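Local coordinates for protein putative L-alanine-DL-glutamate epimerase (Burkholderia xenovorans, PDB 3GO2) that probably acts as a racemase or epimerase of the mandelate racemase/muconate lactonizing enzyme family and binds magnesium, at residues S43-L57 with V83-L95. Numbering follows the deposited sequence.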
loop_
_atom_site.group_PDB
_atom_site.type_symbol
_atom_site.label_atom_id
_atom_site.label_comp_id
_atom_site.label_asym_id
_atom_site.label_seq_id
_atom_site.Cartn_x
_atom_site.Cartn_y
_atom_site.Cartn_z
ATOM N N SER A 43 -31.111 15.806 -11.833
ATOM C CA SER A 43 -30.284 16.446 -12.855
ATOM C C SER A 43 -30.908 17.708 -13.467
ATOM O O SER A 43 -31.023 17.821 -14.686
ATOM C CB SER A 43 -29.964 15.424 -13.960
ATOM O OG SER A 43 -29.312 14.277 -13.460
ATOM N N PRO A 44 -31.272 18.705 -12.635
ATOM C CA PRO A 44 -31.700 19.969 -13.211
ATOM C C PRO A 44 -30.583 20.643 -14.015
ATOM O O PRO A 44 -29.426 20.583 -13.612
ATOM C CB PRO A 44 -32.020 20.826 -11.977
ATOM C CG PRO A 44 -31.167 20.246 -10.877
ATOM C CD PRO A 44 -31.093 18.778 -11.169
ATOM N N GLY A 45 -30.936 21.282 -15.128
ATOM C CA GLY A 45 -29.978 22.073 -15.891
ATOM C C GLY A 45 -29.415 21.440 -17.159
ATOM O O GLY A 45 -28.693 22.112 -17.925
ATOM N N VAL A 46 -29.696 20.152 -17.400
ATOM C CA VAL A 46 -29.112 19.490 -18.591
ATOM C C VAL A 46 -29.494 20.202 -19.895
ATOM O O VAL A 46 -28.663 20.411 -20.777
ATOM C CB VAL A 46 -29.500 17.987 -18.701
ATOM C CG1 VAL A 46 -28.806 17.361 -19.898
ATOM C CG2 VAL A 46 -29.115 17.245 -17.390
ATOM N N THR A 47 -30.763 20.589 -20.006
ATOM C CA THR A 47 -31.224 21.304 -21.196
ATOM C C THR A 47 -30.417 22.579 -21.428
ATOM O O THR A 47 -30.041 22.898 -22.556
ATOM C CB THR A 47 -32.732 21.624 -21.132
ATOM O OG1 THR A 47 -33.498 20.416 -20.918
ATOM C CG2 THR A 47 -33.184 22.345 -22.418
ATOM N N ALA A 48 -30.124 23.314 -20.355
ATOM C CA ALA A 48 -29.374 24.559 -20.488
ATOM C C ALA A 48 -27.963 24.331 -20.993
ATOM O O ALA A 48 -27.442 25.106 -21.792
ATOM C CB ALA A 48 -29.360 25.315 -19.163
ATOM N N VAL A 49 -27.326 23.271 -20.499
ATOM C CA VAL A 49 -26.014 22.859 -20.987
ATOM C C VAL A 49 -26.037 22.556 -22.478
ATOM O O VAL A 49 -25.197 23.034 -23.252
ATOM C CB VAL A 49 -25.480 21.602 -20.203
ATOM C CG1 VAL A 49 -24.169 21.121 -20.804
ATOM C CG2 VAL A 49 -25.332 21.934 -18.701
ATOM N N ILE A 50 -26.995 21.735 -22.883
ATOM C CA ILE A 50 -27.113 21.331 -24.286
ATOM C C ILE A 50 -27.341 22.539 -25.182
ATOM O O ILE A 50 -26.730 22.669 -26.239
ATOM C CB ILE A 50 -28.268 20.331 -24.468
ATOM C CG1 ILE A 50 -27.904 19.015 -23.784
ATOM C CG2 ILE A 50 -28.557 20.089 -25.968
ATOM C CD1 ILE A 50 -29.122 18.105 -23.529
ATOM N N GLU A 51 -28.193 23.437 -24.744
ATOM C CA GLU A 51 -28.448 24.645 -25.547
ATOM C C GLU A 51 -27.194 25.471 -25.797
ATOM O O GLU A 51 -27.019 26.000 -26.888
ATOM C CB GLU A 51 -29.555 25.499 -24.901
ATOM C CG GLU A 51 -30.961 24.897 -25.075
ATOM C CD GLU A 51 -31.462 24.869 -26.546
ATOM O OE1 GLU A 51 -31.033 25.709 -27.357
ATOM O OE2 GLU A 51 -32.305 24.018 -26.897
ATOM N N GLN A 52 -26.322 25.584 -24.798
ATOM C CA GLN A 52 -25.039 26.310 -24.960
ATOM C C GLN A 52 -24.064 25.535 -25.829
ATOM O O GLN A 52 -23.469 26.072 -26.762
ATOM C CB GLN A 52 -24.393 26.557 -23.596
ATOM C CG GLN A 52 -25.093 27.595 -22.824
ATOM C CD GLN A 52 -24.971 28.931 -23.514
ATOM O OE1 GLN A 52 -23.890 29.497 -23.559
ATOM N NE2 GLN A 52 -26.064 29.409 -24.102
ATOM N N LEU A 53 -23.868 24.262 -25.516
ATOM C CA LEU A 53 -22.935 23.439 -26.282
ATOM C C LEU A 53 -23.343 23.226 -27.734
ATOM O O LEU A 53 -22.486 23.188 -28.630
ATOM C CB LEU A 53 -22.718 22.083 -25.596
ATOM C CG LEU A 53 -21.870 22.180 -24.336
ATOM C CD1 LEU A 53 -21.787 20.819 -23.651
ATOM C CD2 LEU A 53 -20.456 22.704 -24.669
ATOM N N GLY A 54 -24.645 23.094 -27.983
ATOM C CA GLY A 54 -25.141 22.905 -29.338
ATOM C C GLY A 54 -24.834 24.081 -30.243
ATOM O O GLY A 54 -24.606 23.912 -31.438
ATOM N N LYS A 55 -24.812 25.276 -29.677
ATOM C CA LYS A 55 -24.433 26.474 -30.448
ATOM C C LYS A 55 -23.026 26.389 -30.992
ATOM O O LYS A 55 -22.740 26.938 -32.057
ATOM C CB LYS A 55 -24.565 27.733 -29.592
ATOM C CG LYS A 55 -25.960 28.026 -29.202
ATOM C CD LYS A 55 -26.024 29.226 -28.278
ATOM C CE LYS A 55 -27.452 29.634 -28.046
ATOM N NZ LYS A 55 -27.581 31.130 -28.042
ATOM N N ARG A 56 -22.140 25.726 -30.255
ATOM C CA ARG A 56 -20.747 25.587 -30.670
ATOM C C ARG A 56 -20.588 24.515 -31.754
ATOM O O ARG A 56 -19.647 24.538 -32.552
ATOM C CB ARG A 56 -19.866 25.235 -29.464
ATOM C CG ARG A 56 -20.065 26.121 -28.251
ATOM C CD ARG A 56 -19.472 27.485 -28.470
ATOM N NE ARG A 56 -18.065 27.363 -28.845
ATOM C CZ ARG A 56 -17.032 27.720 -28.080
ATOM N NH1 ARG A 56 -17.227 28.262 -26.873
ATOM N NH2 ARG A 56 -15.794 27.550 -28.534
ATOM N N LEU A 57 -21.505 23.560 -31.764
ATOM C CA LEU A 57 -21.462 22.437 -32.676
ATOM C C LEU A 57 -21.897 22.815 -34.107
ATOM O O LEU A 57 -21.383 22.275 -35.079
ATOM C CB LEU A 57 -22.322 21.295 -32.098
ATOM C CG LEU A 57 -22.322 20.006 -32.930
ATOM C CD1 LEU A 57 -20.897 19.420 -33.218
ATOM C CD2 LEU A 57 -23.239 18.950 -32.316
ATOM N N VAL A 83 -24.243 17.258 -14.510
ATOM C CA VAL A 83 -25.178 17.751 -15.525
ATOM C C VAL A 83 -24.470 18.267 -16.778
ATOM O O VAL A 83 -24.990 18.118 -17.866
ATOM C CB VAL A 83 -26.181 18.773 -14.962
ATOM C CG1 VAL A 83 -27.147 18.125 -13.965
ATOM C CG2 VAL A 83 -25.517 19.880 -14.343
ATOM N N VAL A 84 -23.265 18.825 -16.641
ATOM C CA VAL A 84 -22.478 19.219 -17.792
ATOM C C VAL A 84 -22.177 17.978 -18.637
ATOM O O VAL A 84 -22.379 17.972 -19.844
ATOM C CB VAL A 84 -21.161 19.885 -17.379
ATOM C CG1 VAL A 84 -20.100 19.832 -18.518
ATOM C CG2 VAL A 84 -21.426 21.303 -16.895
ATOM N N SER A 85 -21.692 16.924 -17.986
ATOM C CA SER A 85 -21.359 15.720 -18.724
ATOM C C SER A 85 -22.613 15.037 -19.308
ATOM O O SER A 85 -22.540 14.443 -20.401
ATOM C CB SER A 85 -20.539 14.754 -17.872
ATOM O OG SER A 85 -19.221 15.254 -17.707
ATOM N N GLU A 86 -23.755 15.148 -18.627
ATOM C CA GLU A 86 -25.012 14.634 -19.191
ATOM C C GLU A 86 -25.381 15.382 -20.470
ATOM O O GLU A 86 -25.853 14.783 -21.434
ATOM C CB GLU A 86 -26.176 14.746 -18.217
ATOM C CG GLU A 86 -26.082 13.846 -17.020
ATOM C CD GLU A 86 -27.268 13.962 -16.131
ATOM O OE1 GLU A 86 -28.422 13.883 -16.634
ATOM O OE2 GLU A 86 -27.081 14.149 -14.885
ATOM N N GLY A 87 -25.136 16.687 -20.520
ATOM C CA GLY A 87 -25.450 17.427 -21.738
ATOM C C GLY A 87 -24.568 16.987 -22.885
ATOM O O GLY A 87 -25.027 16.817 -24.022
ATOM N N ILE A 88 -23.281 16.799 -22.586
ATOM C CA ILE A 88 -22.321 16.350 -23.580
ATOM C C ILE A 88 -22.717 14.951 -24.112
ATOM O O ILE A 88 -22.690 14.706 -25.322
ATOM C CB ILE A 88 -20.904 16.339 -22.970
ATOM C CG1 ILE A 88 -20.456 17.781 -22.717
ATOM C CG2 ILE A 88 -19.928 15.610 -23.897
ATOM C CD1 ILE A 88 -19.120 17.878 -21.966
ATOM N N GLY A 89 -23.115 14.066 -23.195
ATOM C CA GLY A 89 -23.533 12.697 -23.554
ATOM C C GLY A 89 -24.742 12.674 -24.452
ATOM O O GLY A 89 -24.837 11.886 -25.395
ATOM N N ALA A 90 -25.704 13.539 -24.151
ATOM C CA ALA A 90 -26.924 13.628 -24.961
ATOM C C ALA A 90 -26.619 14.085 -26.389
ATOM O O ALA A 90 -27.192 13.576 -27.397
ATOM C CB ALA A 90 -27.913 14.580 -24.297
ATOM N N ILE A 91 -25.722 15.060 -26.502
ATOM C CA ILE A 91 -25.316 15.517 -27.830
ATOM C C ILE A 91 -24.553 14.415 -28.567
ATOM O O ILE A 91 -24.785 14.192 -29.742
ATOM C CB ILE A 91 -24.529 16.814 -27.772
ATOM C CG1 ILE A 91 -25.432 17.930 -27.235
ATOM C CG2 ILE A 91 -23.937 17.157 -29.161
ATOM C CD1 ILE A 91 -24.676 19.286 -27.007
ATOM N N GLU A 92 -23.654 13.728 -27.869
ATOM C CA GLU A 92 -22.931 12.601 -28.440
ATOM C C GLU A 92 -23.881 11.583 -29.020
ATOM O O GLU A 92 -23.675 11.080 -30.121
ATOM C CB GLU A 92 -22.019 11.954 -27.387
ATOM C CG GLU A 92 -21.330 10.693 -27.922
ATOM C CD GLU A 92 -20.181 10.255 -27.069
ATOM O OE1 GLU A 92 -20.307 9.220 -26.377
ATOM O OE2 GLU A 92 -19.153 10.943 -27.122
ATOM N N ASN A 93 -24.928 11.262 -28.275
ATOM C CA ASN A 93 -25.835 10.248 -28.713
ATOM C C ASN A 93 -26.644 10.682 -29.939
ATOM O O ASN A 93 -26.956 9.858 -30.772
ATOM C CB ASN A 93 -26.707 9.760 -27.569
ATOM C CG ASN A 93 -25.956 8.872 -26.637
ATOM O OD1 ASN A 93 -24.960 8.243 -27.037
ATOM N ND2 ASN A 93 -26.445 8.757 -25.400
ATOM N N ALA A 94 -26.911 11.978 -30.081
ATOM C CA ALA A 94 -27.600 12.480 -31.276
ATOM C C ALA A 94 -26.644 12.491 -32.462
ATOM O O ALA A 94 -27.040 12.166 -33.575
ATOM C CB ALA A 94 -28.190 13.891 -31.021
ATOM N N LEU A 95 -25.372 12.812 -32.201
ATOM C CA LEU A 95 -24.327 12.761 -33.245
ATOM C C LEU A 95 -24.186 11.331 -33.768
ATOM O O LEU A 95 -24.083 11.108 -34.981
ATOM C CB LEU A 95 -23.000 13.286 -32.711
ATOM C CG LEU A 95 -22.787 14.788 -32.613
ATOM C CD1 LEU A 95 -21.565 15.152 -31.777
ATOM C CD2 LEU A 95 -22.628 15.357 -34.021
#
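Ile91 enters helix 46-57 as a knob, held in a hole formed by Ile50, Leu53, Gly54 and Leu57, and around it two helices of the enolase-type N-terminal capping domain pack together. The branches of Ile91 divide the work. CD1 presses on Leu53 CB at 3.7 Å and lies over the backbone N of Gly54, while CG2, anti to the backbone N, meets Leu57 CD2. Ile50 and Leu57 run alongside Ile91 with their tips pointing the contrary way to its own. One turn on, Leu57 and Leu95 reach for each other with their methyl tips; beside the knob, Leu53 CD1 is pushed to 3.4 Å from Ile88 CG1, tighter than an ordinary carbon contact.

The pair illustrates how a glycine lets helices come close. The short axes pass 8.0 Å apart and cross at -58°, with the CA atoms of Ile50 and Gly87 separated by 4.9 Å. Ile50 CG1, Val46 CG1 and Val49 CG1 converge on the bare backbone of Gly87, while the valines' other methyls turn to Glu86 and to the Val83-Val84 backbone. Strands 19-27 and 32-37 line one flank through Leu25 and Phe37, and helix 65-76 another through Phe68 and Phe69.

Toward the N-terminal ends the packing turns polar. Val83 CG1 lies 3.4 Å from Pro44 O, a buried carbonyl with no hydrogen-bonding partner, and Val83 also packs on Val83 of a second subunit. Glu86 stretches out across Val46, roughly perpendicular to it, and carries its carboxylate to the turn before helix 46-57. Its side chain lies about 7 Å from a bound magnesium ion. Ser43 OG, whose single proton Phe41 O probably shares as second acceptor, donates to the syn lone pair of Glu86 OE2 at 2.7 Å.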